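Local coordinates for CLIP-associating protein 2 (Mus musculus, PDB 3WOZ), which probably binds tubulin through its TOG domains and contributes to the control of microtubule dynamics, at residues E24-L29 with E49-M54. Residues are numbered along the deposited sequence; the frame is centred on the assembly and turned at random. Where two conformers were deposited one is given.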
loop_
_atom_site.group_PDB
_atom_site.type_symbol
_atom_site.label_atom_id
_atom_site.label_comp_id
_atom_site.label_asym_id
_atom_site.label_seq_id
_atom_site.Cartn_x
_atom_site.Cartn_y
_atom_site.Cartn_z
ATOM N N GLU A 24 0.842 6.084 25.530
ATOM C CA GLU A 24 0.574 5.083 26.561
ATOM C C GLU A 24 -0.386 4.006 26.055
ATOM O O GLU A 24 -0.213 2.830 26.363
ATOM C CB GLU A 24 0.031 5.744 27.833
ATOM C CG GLU A 24 0.538 5.106 29.130
ATOM C CD GLU A 24 2.058 5.177 29.290
ATOM O OE1 GLU A 24 2.674 6.197 28.900
ATOM O OE2 GLU A 24 2.639 4.202 29.820
ATOM N N GLY A 25 -1.379 4.418 25.267
ATOM C CA GLY A 25 -2.302 3.488 24.615
ATOM C C GLY A 25 -1.618 2.515 23.666
ATOM O O GLY A 25 -1.906 1.313 23.686
ATOM N N LEU A 26 -0.711 3.036 22.837
ATOM C CA LEU A 26 0.055 2.212 21.896
ATOM C C LEU A 26 0.969 1.207 22.601
ATOM O O LEU A 26 1.143 0.088 22.125
ATOM C CB LEU A 26 0.857 3.083 20.919
ATOM C CG LEU A 26 0.054 3.808 19.833
ATOM C CD1 LEU A 26 0.920 4.829 19.116
ATOM C CD2 LEU A 26 -0.555 2.824 18.833
ATOM N N LEU A 27 1.549 1.618 23.726
ATOM C CA LEU A 27 2.318 0.709 24.578
ATOM C C LEU A 27 1.428 -0.418 25.110
ATOM O O LEU A 27 1.821 -1.583 25.093
ATOM C CB LEU A 27 2.975 1.462 25.738
ATOM C CG LEU A 27 4.122 2.427 25.410
ATOM C CD1 LEU A 27 4.471 3.286 26.616
ATOM C CD2 LEU A 27 5.353 1.683 24.905
ATOM N N GLY A 28 0.229 -0.053 25.569
ATOM C CA GLY A 28 -0.773 -1.021 26.028
ATOM C C GLY A 28 -1.236 -1.951 24.921
ATOM O O GLY A 28 -1.363 -3.154 25.129
ATOM N N LEU A 29 -1.466 -1.387 23.734
ATOM C CA LEU A 29 -1.885 -2.164 22.567
ATOM C C LEU A 29 -0.803 -3.139 22.122
ATOM O O LEU A 29 -1.094 -4.300 21.833
ATOM C CB LEU A 29 -2.298 -1.239 21.418
ATOM C CG LEU A 29 -2.652 -1.848 20.057
ATOM C CD1 LEU A 29 -3.729 -2.927 20.160
ATOM C CD2 LEU A 29 -3.082 -0.743 19.095
ATOM N N GLU A 49 -10.542 1.964 12.861
ATOM C CA GLU A 49 -10.991 3.350 12.729
ATOM C C GLU A 49 -10.021 4.319 13.402
ATOM O O GLU A 49 -9.748 5.401 12.874
ATOM C CB GLU A 49 -12.412 3.509 13.277
ATOM C CG GLU A 49 -13.465 2.815 12.409
ATOM C CD GLU A 49 -14.819 2.670 13.088
ATOM O OE1 GLU A 49 -14.965 3.092 14.260
ATOM O OE2 GLU A 49 -15.741 2.127 12.444
ATOM N N ILE A 50 -9.499 3.914 14.560
ATOM C CA ILE A 50 -8.453 4.654 15.263
ATOM C C ILE A 50 -7.160 4.720 14.441
ATOM O O ILE A 50 -6.536 5.777 14.339
ATOM C CB ILE A 50 -8.165 4.034 16.652
ATOM C CG1 ILE A 50 -9.342 4.295 17.604
ATOM C CG2 ILE A 50 -6.859 4.585 17.245
ATOM C CD1 ILE A 50 -9.340 3.429 18.866
ATOM N N PHE A 51 -6.775 3.590 13.850
ATOM C CA PHE A 51 -5.549 3.510 13.063
ATOM C C PHE A 51 -5.630 4.320 11.771
ATOM O O PHE A 51 -4.636 4.909 11.347
ATOM C CB PHE A 51 -5.181 2.051 12.767
ATOM C CG PHE A 51 -4.361 1.387 13.846
ATOM C CD1 PHE A 51 -3.930 2.096 14.966
ATOM C CD2 PHE A 51 -3.982 0.054 13.717
ATOM C CE1 PHE A 51 -3.156 1.481 15.946
ATOM C CE2 PHE A 51 -3.207 -0.563 14.689
ATOM C CZ PHE A 51 -2.793 0.155 15.805
ATOM N N THR A 52 -6.814 4.334 11.156
ATOM C CA THR A 52 -7.084 5.147 9.972
ATOM C C THR A 52 -6.763 6.618 10.243
ATOM O O THR A 52 -6.098 7.270 9.435
ATOM C CB THR A 52 -8.555 4.995 9.506
ATOM O OG1 THR A 52 -8.812 3.626 9.175
ATOM C CG2 THR A 52 -8.846 5.867 8.277
ATOM N N ARG A 53 -7.222 7.116 11.391
ATOM C CA ARG A 53 -6.963 8.493 11.810
ATOM C C ARG A 53 -5.505 8.691 12.228
ATOM O O ARG A 53 -4.929 9.763 12.014
ATOM C CB ARG A 53 -7.899 8.896 12.953
ATOM C CG ARG A 53 -9.375 8.931 12.571
ATOM C CD ARG A 53 -10.189 9.710 13.594
ATOM N NE ARG A 53 -9.972 9.221 14.952
ATOM C CZ ARG A 53 -10.662 8.233 15.512
ATOM N NH1 ARG A 53 -11.619 7.618 14.830
ATOM N NH2 ARG A 53 -10.391 7.858 16.754
HETATM N N MSE A 54 -4.913 7.649 12.814
HETATM C CA MSE A 54 -3.518 7.684 13.258
HETATM C C MSE A 54 -2.524 7.916 12.114
HETATM O O MSE A 54 -1.412 8.386 12.338
HETATM C CB MSE A 54 -3.159 6.411 14.028
HETATM C CG MSE A 54 -2.308 6.672 15.262
HETATM SE SE MSE A 54 -2.455 5.279 16.619
HETATM C CE MSE A 54 -2.609 6.396 18.219
#
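Leu26 and Leu29 meet Phe51 and Met54 across a purely apolar contact; no hydrogen bond crosses it. The helix axes stay 13.8 Å apart at closest approach, and these four side chains meet between them. Met54 is selenomethionine, and it meets Leu26 tip to tip. Its SE lies 3.8 Å from Leu26 CD2. The chain bends at its last torsion (chi3 -136°), which brings CE to 4.0 Å from both CG and CD1 of Leu26. Leu26 is thus touched at its branch point and at both methyls.

The ring of Phe51 takes the remaining contacts. Leu26 CD2 sits at the ring edge, near its plane, 4.1 Å from Phe51 CE1. With an alanine here instead of Leu26, the end of Met54 and the edge of Phe51 would probably lose their shared partner, and a gap would open beside them. Leu29 and Phe51 reach toward each other from the two helices. With chi1 at 175°, Leu29 CG points away from its backbone N, and this carries CD2 toward the ring, 3.4 Å from Phe51 CZ and oblique to its plane.

Neighbouring helices add to the same core. Phe66 and Phe73 of helix 60-77 pack edge-to-face with Phe51, and Met65 and Thr69 of that helix touch Leu26. Val10 of helix 7-14 touches Leu29. Successive helices sharing one apolar core, here helix 19-34 and helix 41-54, are characteristic of the HEAT-repeat solenoid of a TOG domain.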